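Local coordinates for DltD domain-containing protein (Beauveria bassiana, PDB 7D78), which is a thioesterase of the alpha/beta hydrolase fold that probably acts as a polyketide cyclase, closing medium-ring lactones, at residues Ile90-Gly95 with Ala227-Asn232; Pro97-Asp102 with Arg231-Leu236; Lys151-Val156 with Lys252-Thr257. All blocks are in the same frame, centred on the assembly; numbering follows the deposited sequence.

Interaction 1: residues Ile90-Gly95 with Ala227-Asn232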
ATOM      1  N   ILE A  90       9.071 -13.757   7.862  1.00 18.84           N
ATOM      2  CA  ILE A  90       8.608 -15.137   7.830  1.00 19.94           C
ATOM      3  C   ILE A  90       9.817 -16.071   7.850  1.00 21.29           C
ATOM      4  O   ILE A  90      10.831 -15.798   7.202  1.00 17.67           O
ATOM      5  CB  ILE A  90       7.751 -15.392   6.570  1.00 20.48           C
ATOM      6  CG1 ILE A  90       6.480 -14.539   6.618  1.00 19.67           C
ATOM      7  CG2 ILE A  90       7.451 -16.881   6.393  1.00 19.77           C
ATOM      8  CD1 ILE A  90       5.703 -14.516   5.315  1.00 23.02           C
ATOM      9  N   GLY A  91       9.704 -17.169   8.595  1.00 21.17           N
ATOM     10  CA  GLY A  91      10.681 -18.238   8.479  1.00 21.37           C
ATOM     11  C   GLY A  91      12.067 -17.754   8.844  1.00 23.70           C
ATOM     12  O   GLY A  91      12.278 -17.140   9.896  1.00 22.33           O
ATOM     13  N   ASP A  92      13.025 -18.020   7.953  1.00 22.02           N
ATOM     14  CA  ASP A  92      14.428 -17.723   8.206  1.00 22.73           C
ATOM     15  C   ASP A  92      14.782 -16.256   7.980  1.00 23.79           C
ATOM     16  O   ASP A  92      15.898 -15.849   8.321  1.00 21.93           O
ATOM     17  CB  ASP A  92      15.336 -18.598   7.312  1.00 18.91           C
ATOM     18  CG  ASP A  92      15.367 -20.074   7.738  1.00 28.33           C
ATOM     19  OD1 ASP A  92      15.024 -20.396   8.898  1.00 28.36           O
ATOM     20  OD2 ASP A  92      15.755 -20.917   6.898  1.00 24.62           O
ATOM     21  N   SER A  93      13.879 -15.453   7.409  1.00 19.94           N
ATOM     22  CA  SER A  93      14.245 -14.114   6.972  1.00 19.07           C
ATOM     23  C   SER A  93      14.071 -13.078   8.076  1.00 20.88           C
ATOM     24  O   SER A  93      13.251 -13.231   8.986  1.00 19.37           O
ATOM     25  CB  SER A  93      13.418 -13.700   5.755  1.00 20.21           C
ATOM     26  OG  SER A  93      13.698 -14.545   4.667  1.00 18.10           O
ATOM     27  N   ASP A  94      14.859 -12.010   7.977  1.00 20.11           N
ATOM     28  CA  ASP A  94      14.662 -10.836   8.818  1.00 20.36           C
ATOM     29  C   ASP A  94      13.260 -10.263   8.630  1.00 22.73           C
ATOM     30  O   ASP A  94      12.563 -10.549   7.654  1.00 21.47           O
ATOM     31  CB  ASP A  94      15.667  -9.739   8.469  1.00 19.39           C
ATOM     32  CG  ASP A  94      17.083 -10.080   8.859  1.00 23.24           C
ATOM     33  OD1 ASP A  94      17.305 -11.119   9.507  1.00 18.72           O
ATOM     34  OD2 ASP A  94      17.975  -9.280   8.510  1.00 25.21           O
ATOM     35  N   GLY A  95      12.866  -9.407   9.567  1.00 18.30           N
ATOM     36  CA  GLY A  95      11.649  -8.638   9.414  1.00 21.82           C
ATOM     37  C   GLY A  95      10.855  -8.613  10.702  1.00 21.52           C
ATOM     38  O   GLY A  95      10.567  -9.670  11.270  1.00 23.60           O
ATOM     39  N   ALA A 227      11.415 -27.116   8.577  1.00 55.59           N
ATOM     40  CA  ALA A 227      11.476 -25.670   8.779  1.00 40.67           C
ATOM     41  C   ALA A 227      11.320 -25.303  10.250  1.00 45.22           C
ATOM     42  O   ALA A 227      10.187 -25.144  10.736  1.00 35.19           O
ATOM     43  CB  ALA A 227      10.404 -24.981   7.937  1.00 33.13           C
ATOM     44  N   PRO A 228      12.427 -25.109  10.976  1.00 42.39           N
ATOM     45  CA  PRO A 228      12.320 -24.728  12.396  1.00 42.14           C
ATOM     46  C   PRO A 228      11.641 -23.391  12.619  1.00 38.77           C
ATOM     47  O   PRO A 228      11.149 -23.141  13.726  1.00 29.39           O
ATOM     48  CB  PRO A 228      13.781 -24.678  12.873  1.00 45.51           C
ATOM     49  CG  PRO A 228      14.604 -25.268  11.773  1.00 45.24           C
ATOM     50  CD  PRO A 228      13.823 -25.144  10.508  1.00 43.65           C
ATOM     51  N   ASN A 229      11.604 -22.518  11.613  1.00 32.41           N
ATOM     52  CA  ASN A 229      11.115 -21.162  11.807  1.00 30.12           C
ATOM     53  C   ASN A 229       9.732 -20.943  11.196  1.00 32.02           C
ATOM     54  O   ASN A 229       9.255 -19.804  11.160  1.00 28.61           O
ATOM     55  CB  ASN A 229      12.133 -20.158  11.255  1.00 29.74           C
ATOM     56  CG  ASN A 229      13.358 -20.003  12.163  1.00 37.30           C
ATOM     57  OD1 ASN A 229      13.230 -19.832  13.381  1.00 32.02           O
ATOM     58  ND2 ASN A 229      14.550 -20.057  11.566  1.00 27.50           N
ATOM     59  N   PHE A 230       9.067 -22.005  10.740  1.00 27.09           N
ATOM     60  CA  PHE A 230       7.648 -21.899  10.425  1.00 28.53           C
ATOM     61  C   PHE A 230       6.854 -21.597  11.695  1.00 27.34           C
ATOM     62  O   PHE A 230       7.045 -22.244  12.728  1.00 27.38           O
ATOM     63  CB  PHE A 230       7.124 -23.182   9.782  1.00 29.43           C
ATOM     64  CG  PHE A 230       5.620 -23.206   9.648  1.00 31.76           C
ATOM     65  CD1 PHE A 230       4.985 -22.398   8.711  1.00 26.70           C
ATOM     66  CD2 PHE A 230       4.843 -24.004  10.478  1.00 32.86           C
ATOM     67  CE1 PHE A 230       3.601 -22.386   8.601  1.00 30.63           C
ATOM     68  CE2 PHE A 230       3.460 -24.004  10.373  1.00 30.58           C
ATOM     69  CZ  PHE A 230       2.837 -23.193   9.428  1.00 32.84           C
ATOM     70  N   ARG A 231       5.965 -20.609  11.622  1.00 24.80           N
ATOM     71  CA  ARG A 231       5.171 -20.187  12.772  1.00 24.27           C
ATOM     72  C   ARG A 231       3.726 -20.057  12.312  1.00 25.96           C
ATOM     73  O   ARG A 231       3.440 -19.297  11.382  1.00 25.44           O
ATOM     74  CB  ARG A 231       5.699 -18.863  13.351  1.00 22.64           C
ATOM     75  CG  ARG A 231       7.187 -18.918  13.748  1.00 29.87           C
ATOM     76  CD  ARG A 231       7.696 -17.603  14.346  1.00 25.41           C
ATOM     77  NE  ARG A 231       7.746 -16.531  13.348  1.00 25.91           N
ATOM     78  CZ  ARG A 231       8.800 -16.248  12.585  1.00 29.39           C
ATOM     79  NH1 ARG A 231       9.923 -16.958  12.691  1.00 30.79           N
ATOM     80  NH2 ARG A 231       8.729 -15.257  11.696  1.00 24.43           N
ATOM     81  N   ASN A 232       2.820 -20.808  12.937  1.00 19.78           N
ATOM     82  CA  ASN A 232       1.426 -20.833  12.484  1.00 24.10           C
ATOM     83  C   ASN A 232       0.638 -19.684  13.124  1.00 22.14           C
ATOM     84  O   ASN A 232      -0.365 -19.863  13.816  1.00 21.47           O
ATOM     85  CB  ASN A 232       0.795 -22.189  12.777  1.00 27.71           C
ATOM     86  CG  ASN A 232      -0.602 -22.321  12.199  1.00 32.12           C
ATOM     87  OD1 ASN A 232      -0.959 -21.638  11.241  1.00 28.78           O
ATOM     88  ND2 ASN A 232      -1.400 -23.211  12.779  1.00 28.48           N
TER
HETATM   89  O   HOH W   1       7.419 -18.121  10.151  1.00 23.36           O
HETATM   90  O   HOH W   2      11.200 -14.591  10.537  1.00 24.76           O
HETATM   91  O   HOH W   3      12.807 -22.537   9.072  1.00 31.38           O
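Asp92 and Asn229 make the direct polar link between two loops that each turn sharply where they meet, a type II' turn from Ile90 to Ser93 and a type I turn from Ala227 to Phe230. Asn229 ND2 donates to Asp92 OD1 at 2.7 Å in a nearly straight bond (170° at the hydrogen). The acceptor lies in the plane of the amide, while the carboxylate is met nearly end-on along its C-O bond; the two flat groups stand almost perpendicular, 87° apart. The other carboxylate oxygen, OD2, forms a salt bridge with Lys64, so Asp92 is held from both oxygens.

Gly91, at positive phi in the type II' turn, lays its backbone against Asn229. Its CA makes a CH...O contact with Asn229 O at 3.4 Å, and its carbonyl O rests 3.3 Å from Asn229 CB.

Three waters fill out the seam. Water 1 takes the N-H of Gly91 and donates to Asn229 O at 2.7 Å, lying also over the centre of one face of the Arg231 guanidinium. Water 2, in the guanidinium plane at the edge, accepts from Arg231 NH2 at 2.8 Å and donates to the carbonyl oxygens of Gly91 and Ser93. Water 3 joins Asn229 N to Asp92 OD1. A bend at chi3 (-68°) brings the Arg231 head back toward the glycine, while its NE is bonded to Asn99.

Residues 90-95 belong to the loop between strand 81-86 and helix 103-118, held by hydrogen bonds of Asp92 N to Asp86 OD2 and of Ser93 OG to Asp86 O, and by the salt bridge of Asp94 to Arg41; residues 227-232 lie in the loop between helix 210-220 and strand 234-235.

Interaction 2: residues Pro97-Asp102 with Arg231-Leu236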
ATOM      1  N   PRO A  97       7.489  -6.344  12.784  1.00 22.39           N
ATOM      2  CA  PRO A  97       7.092  -7.513  13.581  1.00 21.66           C
ATOM      3  C   PRO A  97       7.004  -8.820  12.784  1.00 24.82           C
ATOM      4  O   PRO A  97       6.844  -8.805  11.563  1.00 19.09           O
ATOM      5  CB  PRO A  97       5.705  -7.124  14.137  1.00 25.52           C
ATOM      6  CG  PRO A  97       5.263  -5.960  13.382  1.00 24.22           C
ATOM      7  CD  PRO A  97       6.479  -5.270  12.815  1.00 26.50           C
ATOM      8  N   LYS A  98       7.141  -9.936  13.496  1.00 19.65           N
ATOM      9  CA  LYS A  98       7.183 -11.245  12.862  1.00 20.89           C
ATOM     10  C   LYS A  98       5.826 -11.598  12.265  1.00 21.69           C
ATOM     11  O   LYS A  98       4.782 -11.282  12.837  1.00 21.79           O
ATOM     12  CB  LYS A  98       7.615 -12.300  13.884  1.00 26.87           C
ATOM     13  CG  LYS A  98       9.024 -12.051  14.441  1.00 27.91           C
ATOM     14  CD  LYS A  98      10.055 -12.343  13.386  1.00 32.25           C
ATOM     15  CE  LYS A  98      11.392 -11.657  13.694  1.00 33.85           C
ATOM     16  NZ  LYS A  98      12.352 -11.915  12.586  1.00 35.62           N
ATOM     17  N   ASN A  99       5.855 -12.239  11.094  1.00 17.14           N
ATOM     18  CA  ASN A  99       4.650 -12.692  10.392  1.00 20.14           C
ATOM     19  C   ASN A  99       3.634 -11.572  10.225  1.00 21.76           C
ATOM     20  O   ASN A  99       2.425 -11.774  10.376  1.00 19.02           O
ATOM     21  CB  ASN A  99       4.024 -13.895  11.098  1.00 18.37           C
ATOM     22  CG  ASN A  99       5.038 -14.976  11.361  1.00 23.36           C
ATOM     23  OD1 ASN A  99       5.689 -14.986  12.410  1.00 20.64           O
ATOM     24  ND2 ASN A  99       5.225 -15.872  10.384  1.00 19.20           N
ATOM     25  N   LEU A 100       4.130 -10.382   9.899  1.00 22.52           N
ATOM     26  CA  LEU A 100       3.291  -9.273   9.457  1.00 21.25           C
ATOM     27  C   LEU A 100       3.363  -9.276   7.933  1.00 25.43           C
ATOM     28  O   LEU A 100       4.362  -8.855   7.349  1.00 28.66           O
ATOM     29  CB  LEU A 100       3.758  -7.954  10.064  1.00 22.27           C
ATOM     30  CG  LEU A 100       3.106  -6.643   9.571  1.00 32.11           C
ATOM     31  CD1 LEU A 100       1.650  -6.809   9.220  1.00 26.44           C
ATOM     32  CD2 LEU A 100       3.246  -5.546  10.619  1.00 36.57           C
ATOM     33  N   ILE A 101       2.307  -9.737   7.281  0.50 22.59           N
ATOM     34  CA  ILE A 101       2.352  -9.973   5.841  0.50 21.77           C
ATOM     35  C   ILE A 101       1.853  -8.724   5.123  0.50 21.76           C
ATOM     36  O   ILE A 101       0.652  -8.439   5.104  0.50 19.17           O
ATOM     37  CB  ILE A 101       1.549 -11.217   5.458  0.50 20.74           C
ATOM     38  CG1 ILE A 101       2.283 -12.463   5.960  0.50 21.52           C
ATOM     39  CG2 ILE A 101       1.359 -11.294   3.954  0.50 21.87           C
ATOM     40  CD1 ILE A 101       1.397 -13.647   6.153  0.50 18.69           C
ATOM     41  N   ASP A 102       2.788  -7.968   4.542  1.00 18.03           N
ATOM     42  CA  ASP A 102       2.503  -6.743   3.805  1.00 22.66           C
ATOM     43  C   ASP A 102       2.786  -7.068   2.348  1.00 19.81           C
ATOM     44  O   ASP A 102       3.957  -7.097   1.937  1.00 15.71           O
ATOM     45  CB  ASP A 102       3.371  -5.580   4.293  1.00 19.66           C
ATOM     46  CG  ASP A 102       3.030  -4.263   3.626  1.00 27.11           C
ATOM     47  OD1 ASP A 102       2.282  -4.257   2.631  1.00 24.51           O
ATOM     48  OD2 ASP A 102       3.511  -3.218   4.117  1.00 40.30           O
ATOM     49  N   ARG A 231       5.965 -20.609  11.622  1.00 24.80           N
ATOM     50  CA  ARG A 231       5.171 -20.187  12.772  1.00 24.27           C
ATOM     51  C   ARG A 231       3.726 -20.057  12.312  1.00 25.96           C
ATOM     52  O   ARG A 231       3.440 -19.297  11.382  1.00 25.44           O
ATOM     53  CB  ARG A 231       5.699 -18.863  13.351  1.00 22.64           C
ATOM     54  CG  ARG A 231       7.187 -18.918  13.748  1.00 29.87           C
ATOM     55  CD  ARG A 231       7.696 -17.603  14.346  1.00 25.41           C
ATOM     56  NE  ARG A 231       7.746 -16.531  13.348  1.00 25.91           N
ATOM     57  CZ  ARG A 231       8.800 -16.248  12.585  1.00 29.39           C
ATOM     58  NH1 ARG A 231       9.923 -16.958  12.691  1.00 30.79           N
ATOM     59  NH2 ARG A 231       8.729 -15.257  11.696  1.00 24.43           N
ATOM     60  N   ASN A 232       2.820 -20.808  12.937  1.00 19.78           N
ATOM     61  CA  ASN A 232       1.426 -20.833  12.484  1.00 24.10           C
ATOM     62  C   ASN A 232       0.638 -19.684  13.124  1.00 22.14           C
ATOM     63  O   ASN A 232      -0.365 -19.863  13.816  1.00 21.47           O
ATOM     64  CB  ASN A 232       0.795 -22.189  12.777  1.00 27.71           C
ATOM     65  CG  ASN A 232      -0.602 -22.321  12.199  1.00 32.12           C
ATOM     66  OD1 ASN A 232      -0.959 -21.638  11.241  1.00 28.78           O
ATOM     67  ND2 ASN A 232      -1.400 -23.211  12.779  1.00 28.48           N
ATOM     68  N   LYS A 233       1.128 -18.472  12.877  1.00 21.17           N
ATOM     69  CA  LYS A 233       0.509 -17.274  13.424  1.00 18.10           C
ATOM     70  C   LYS A 233       0.851 -16.107  12.515  1.00 21.44           C
ATOM     71  O   LYS A 233       1.892 -16.119  11.856  1.00 19.18           O
ATOM     72  CB  LYS A 233       0.990 -16.985  14.856  1.00 21.66           C
ATOM     73  CG  LYS A 233       2.515 -16.804  14.983  1.00 22.31           C
ATOM     74  CD  LYS A 233       2.949 -16.466  16.425  1.00 32.65           C
ATOM     75  CE  LYS A 233       4.466 -16.215  16.502  1.00 35.76           C
ATOM     76  NZ  LYS A 233       4.933 -15.823  17.874  1.00 31.31           N
ATOM     77  N   ILE A 234      -0.045 -15.108  12.470  1.00 19.34           N
ATOM     78  CA  ILE A 234       0.237 -13.850  11.787  1.00 18.95           C
ATOM     79  C   ILE A 234      -0.078 -12.697  12.727  1.00 22.08           C
ATOM     80  O   ILE A 234      -0.879 -12.820  13.658  1.00 20.26           O
ATOM     81  CB  ILE A 234      -0.566 -13.685  10.474  1.00 18.81           C
ATOM     82  CG1 ILE A 234      -2.083 -13.768  10.762  1.00 18.27           C
ATOM     83  CG2 ILE A 234      -0.120 -14.712   9.438  1.00 18.93           C
ATOM     84  CD1 ILE A 234      -2.970 -13.320   9.600  1.00 19.48           C
ATOM     85  N   ALA A 235       0.554 -11.557  12.463  1.00 19.67           N
ATOM     86  CA  ALA A 235       0.138 -10.318  13.107  1.00 20.50           C
ATOM     87  C   ALA A 235      -1.226  -9.897  12.573  1.00 19.70           C
ATOM     88  O   ALA A 235      -1.445  -9.883  11.356  1.00 18.30           O
ATOM     89  CB  ALA A 235       1.160  -9.211  12.852  1.00 19.03           C
ATOM     90  N   LEU A 236      -2.145  -9.549  13.479  1.00 18.60           N
ATOM     91  CA  LEU A 236      -3.440  -9.023  13.052  1.00 19.17           C
ATOM     92  C   LEU A 236      -3.294  -7.847  12.084  1.00 19.56           C
ATOM     93  O   LEU A 236      -4.115  -7.687  11.168  1.00 17.88           O
ATOM     94  CB  LEU A 236      -4.268  -8.600  14.276  1.00 17.02           C
ATOM     95  CG  LEU A 236      -5.725  -8.197  14.007  1.00 19.00           C
ATOM     96  CD1 LEU A 236      -6.657  -9.442  13.934  1.00 17.69           C
ATOM     97  CD2 LEU A 236      -6.204  -7.228  15.079  1.00 19.01           C
TER
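Lys98 CG lies over one face of the Arg231 guanidinium, the water between Gly91 N and Asn229 O lies over the other, and Asn99 OD1 is at the edge, in the plane. This is where a type II beta turn, Pro97 to Leu100, in the connection between strand 81-86 and helix 103-118 of the alpha/beta hydrolase fold, meets the chain leading into the short strand 234-235. Arg231 NE donates to Asn99 OD1 at 2.7 Å along an in-plane lone pair, and NH2 adds a weak bond of 3.1 Å to the same oxygen. One amide oxygen thus takes an N-H from NE and, weakly, one from NH2, with the amide turned 71° from the guanidinium.

Chi1 of -51° puts the Asn99 amide beside the arginine, and its turn about chi2 presents OD1 to NE and leaves ND2 for Asn61 OD1; both ends of the amide are used, which fixes its rotation. Lys98 lays its aliphatic part against the arginine, CD 3.6 Å from Arg231 NH2. Its ammonium stands 5.0 Å (Lys98 NZ to Arg231 NH2) from this like charge and makes a weak bond to Gly95 O.

Apolar contacts follow at the end of the turn and just past it. Leu100 CB meets Ala235 CB at 4.0 Å, and Ile101 CD1 reaches Ile234 CG2 at 3.8 Å, the two isoleucines crossing at about a right angle. Strand 234-235 pairs with strand 190-191, and Thr238, at the start of helix 238-244, accepts from Ile101 N through its hydroxyl.

The direct backbone link is Ala235 N to Asn99 O, 2.8 Å long and 165° at the hydrogen. Its donor sits above the carbonyl plane, and the same oxygen touches Ile234 CA at 3.3 Å in a CH...O contact.

Interaction 3: residues Lys151-Val156 with Lys252-Thr257; sequences KALVMV and KLVDKT
Strand 150-156, a central parallel strand of the alpha/beta hydrolase sheet, is met here by the loop that follows helix 247-251 and leads into its neighbour strand, 259-264. Thr257, just before that strand, carries the contact through its methyl: CG2 lies over the strand backbone, 3.8 Å from Ala152 CA and 3.9 Å from Leu153 N. It also touches the Leu153 side chain at the root, CG2 to CB 4.0 Å. Placed opposite the backbone N (chi1 -50° for the hydroxyl), the methyl rather than OG1 meets the strand.

Farther along, Leu153 CD2 approaches Val254 CG1 at 4.3 Å, a looser contact at an inverse gamma turn centred on Val254. Helix 135-146 flanks both residues, with Ala141 and Ser140 against Leu153 and Ala145 against Val254. The loop's charges lie away from the strand: Lys256 NZ pairs with Asp255 OD1 at 2.9 Å and with Asp169 of the second subunit. The contact is therefore van der Waals packing of a methyl on the Ala152-Leu153 peptide, with one loose pair of side-chain methyls, while backbone hydrogen bonds with Ile128 and Leu130 on strand 127-133, and with Pro258 and Leu260, tie the strand into the sheet.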
ATOM      1  N   LYS A 151      10.948 -11.025 -17.011  1.00 20.31           N
ATOM      2  CA  LYS A 151      10.646 -11.351 -18.402  1.00 21.79           C
ATOM      3  C   LYS A 151       9.464 -12.298 -18.559  1.00 24.60           C
ATOM      4  O   LYS A 151       8.993 -12.501 -19.686  1.00 22.11           O
ATOM      5  CB  LYS A 151      11.882 -11.962 -19.069  1.00 23.48           C
ATOM      6  CG  LYS A 151      13.120 -11.079 -18.978  1.00 19.42           C
ATOM      7  CD  LYS A 151      12.889  -9.727 -19.665  1.00 24.74           C
ATOM      8  CE  LYS A 151      14.117  -8.815 -19.549  1.00 24.91           C
ATOM      9  NZ  LYS A 151      15.317  -9.373 -20.252  1.00 29.31           N
ATOM     10  N   ALA A 152       8.991 -12.894 -17.471  1.00 22.02           N
ATOM     11  CA  ALA A 152       7.802 -13.732 -17.501  1.00 20.99           C
ATOM     12  C   ALA A 152       7.264 -13.833 -16.085  1.00 20.00           C
ATOM     13  O   ALA A 152       8.002 -13.686 -15.106  1.00 20.21           O
ATOM     14  CB  ALA A 152       8.082 -15.133 -18.053  1.00 18.47           C
ATOM     15  N   LEU A 153       5.970 -14.115 -15.999  1.00 21.42           N
ATOM     16  CA  LEU A 153       5.243 -14.184 -14.740  1.00 21.32           C
ATOM     17  C   LEU A 153       4.427 -15.465 -14.734  1.00 20.81           C
ATOM     18  O   LEU A 153       3.620 -15.691 -15.639  1.00 22.80           O
ATOM     19  CB  LEU A 153       4.334 -12.967 -14.577  1.00 21.38           C
ATOM     20  CG  LEU A 153       3.302 -12.995 -13.454  1.00 20.25           C
ATOM     21  CD1 LEU A 153       4.013 -12.961 -12.100  1.00 17.44           C
ATOM     22  CD2 LEU A 153       2.368 -11.796 -13.609  1.00 18.79           C
ATOM     23  N   VAL A 154       4.638 -16.306 -13.728  1.00 18.61           N
ATOM     24  CA  VAL A 154       3.853 -17.521 -13.546  1.00 19.58           C
ATOM     25  C   VAL A 154       3.098 -17.386 -12.239  1.00 21.92           C
ATOM     26  O   VAL A 154       3.713 -17.265 -11.172  1.00 21.05           O
ATOM     27  CB  VAL A 154       4.735 -18.776 -13.537  1.00 23.19           C
ATOM     28  CG1 VAL A 154       3.900 -19.997 -13.186  1.00 23.12           C
ATOM     29  CG2 VAL A 154       5.407 -18.943 -14.893  1.00 21.74           C
ATOM     30  N   MET A 155       1.774 -17.388 -12.320  0.74 20.23           N
ATOM     31  CA  MET A 155       0.916 -17.312 -11.146  0.74 20.93           C
ATOM     32  C   MET A 155       0.175 -18.631 -10.998  0.74 23.38           C
ATOM     33  O   MET A 155      -0.563 -19.045 -11.902  0.74 24.30           O
ATOM     34  CB  MET A 155      -0.080 -16.162 -11.257  0.74 20.76           C
ATOM     35  CG  MET A 155       0.547 -14.779 -11.196  0.74 21.27           C
ATOM     36  SD  MET A 155      -0.730 -13.512 -11.172  0.74 22.95           S
ATOM     37  CE  MET A 155      -1.313 -13.571 -12.860  0.74 21.53           C
ATOM     38  N   VAL A 156       0.358 -19.279  -9.859  1.00 20.13           N
ATOM     39  CA  VAL A 156      -0.372 -20.492  -9.525  1.00 23.92           C
ATOM     40  C   VAL A 156      -1.415 -20.132  -8.478  1.00 21.86           C
ATOM     41  O   VAL A 156      -1.077 -19.581  -7.423  1.00 20.01           O
ATOM     42  CB  VAL A 156       0.573 -21.592  -9.026  1.00 26.07           C
ATOM     43  CG1 VAL A 156      -0.213 -22.848  -8.644  1.00 23.35           C
ATOM     44  CG2 VAL A 156       1.614 -21.885 -10.085  1.00 26.08           C
ATOM     45  N   LYS A 252      -3.596  -4.758 -13.610  1.00 21.18           N
ATOM     46  CA  LYS A 252      -3.866  -4.090 -14.879  1.00 20.57           C
ATOM     47  C   LYS A 252      -2.639  -3.364 -15.410  1.00 24.49           C
ATOM     48  O   LYS A 252      -2.555  -3.125 -16.617  1.00 23.78           O
ATOM     49  CB  LYS A 252      -5.046  -3.122 -14.734  1.00 22.34           C
ATOM     50  CG  LYS A 252      -6.380  -3.816 -14.494  1.00 23.68           C
ATOM     51  CD  LYS A 252      -7.401  -2.853 -13.917  1.00 32.10           C
ATOM     52  CE  LYS A 252      -8.714  -3.558 -13.588  1.00 35.83           C
ATOM     53  NZ  LYS A 252      -9.764  -2.580 -13.172  1.00 33.56           N
ATOM     54  N   LEU A 253      -1.680  -3.028 -14.539  1.00 18.40           N
ATOM     55  CA  LEU A 253      -0.416  -2.463 -14.994  1.00 19.76           C
ATOM     56  C   LEU A 253       0.472  -3.508 -15.651  1.00 23.90           C
ATOM     57  O   LEU A 253       1.415  -3.145 -16.356  1.00 24.39           O
ATOM     58  CB  LEU A 253       0.340  -1.822 -13.829  1.00 18.93           C
ATOM     59  CG  LEU A 253      -0.442  -0.790 -13.019  1.00 22.11           C
ATOM     60  CD1 LEU A 253       0.352  -0.380 -11.798  1.00 20.34           C
ATOM     61  CD2 LEU A 253      -0.769   0.416 -13.879  1.00 29.83           C
ATOM     62  N   VAL A 254       0.213  -4.792 -15.427  1.00 23.55           N
ATOM     63  CA  VAL A 254       1.013  -5.828 -16.071  1.00 20.46           C
ATOM     64  C   VAL A 254       0.455  -6.031 -17.471  1.00 24.13           C
ATOM     65  O   VAL A 254      -0.417  -6.882 -17.686  1.00 23.95           O
ATOM     66  CB  VAL A 254       1.006  -7.141 -15.269  1.00 21.04           C
ATOM     67  CG1 VAL A 254       2.015  -8.125 -15.859  1.00 21.48           C
ATOM     68  CG2 VAL A 254       1.307  -6.870 -13.792  1.00 22.06           C
ATOM     69  N   ASP A 255       0.939  -5.235 -18.427  1.00 24.71           N
ATOM     70  CA  ASP A 255       0.396  -5.243 -19.779  1.00 25.49           C
ATOM     71  C   ASP A 255       1.425  -5.637 -20.831  1.00 26.48           C
ATOM     72  O   ASP A 255       1.120  -5.574 -22.025  1.00 26.05           O
ATOM     73  CB  ASP A 255      -0.211  -3.878 -20.116  1.00 24.77           C
ATOM     74  CG  ASP A 255       0.794  -2.733 -20.029  1.00 33.71           C
ATOM     75  OD1 ASP A 255       1.988  -2.963 -19.740  1.00 30.67           O
ATOM     76  OD2 ASP A 255       0.376  -1.577 -20.250  1.00 41.23           O
ATOM     77  N   LYS A 256       2.628  -6.048 -20.424  1.00 26.02           N
ATOM     78  CA  LYS A 256       3.664  -6.475 -21.367  1.00 27.60           C
ATOM     79  C   LYS A 256       4.262  -7.824 -20.986  1.00 25.31           C
ATOM     80  O   LYS A 256       4.723  -8.575 -21.847  1.00 26.82           O
ATOM     81  CB  LYS A 256       4.800  -5.456 -21.443  1.00 28.12           C
ATOM     82  CG  LYS A 256       4.404  -4.037 -21.779  1.00 34.73           C
ATOM     83  CD  LYS A 256       5.592  -3.124 -21.472  1.00 35.27           C
ATOM     84  CE  LYS A 256       5.248  -1.659 -21.584  1.00 42.38           C
ATOM     85  NZ  LYS A 256       4.158  -1.273 -20.659  1.00 45.66           N
ATOM     86  N   THR A 257       4.275  -8.132 -19.705  1.00 24.92           N
ATOM     87  CA  THR A 257       4.954  -9.334 -19.222  1.00 22.46           C
ATOM     88  C   THR A 257       4.198 -10.601 -19.609  1.00 20.55           C
ATOM     89  O   THR A 257       3.048 -10.773 -19.184  1.00 21.52           O
ATOM     90  CB  THR A 257       5.093  -9.251 -17.708  1.00 23.75           C
ATOM     91  OG1 THR A 257       5.657  -7.977 -17.369  1.00 24.76           O
ATOM     92  CG2 THR A 257       5.988 -10.375 -17.188  1.00 21.48           C
TER

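Interactions 1 and 2 are neighbours, with centres 10 Å apart: both join the loop between strand 81-86 and helix 103-118 to the chain before and into strand 234-235, and they share Arg231, whose guanidinium reaches a water-linked glycine turn in one and an asparagine in the other. Both are partly buried and largely polar, though water mediates much of interaction 1, while interaction 2 adds a direct backbone bond and apolar pairs. Interaction 3 lies on the opposite side of the chain's centre, about 28 and 27 Å from them between centres. It is buried against the central sheet and apolar, with Lys256 of its loop forming a salt bridge to Asp169 of the second subunit.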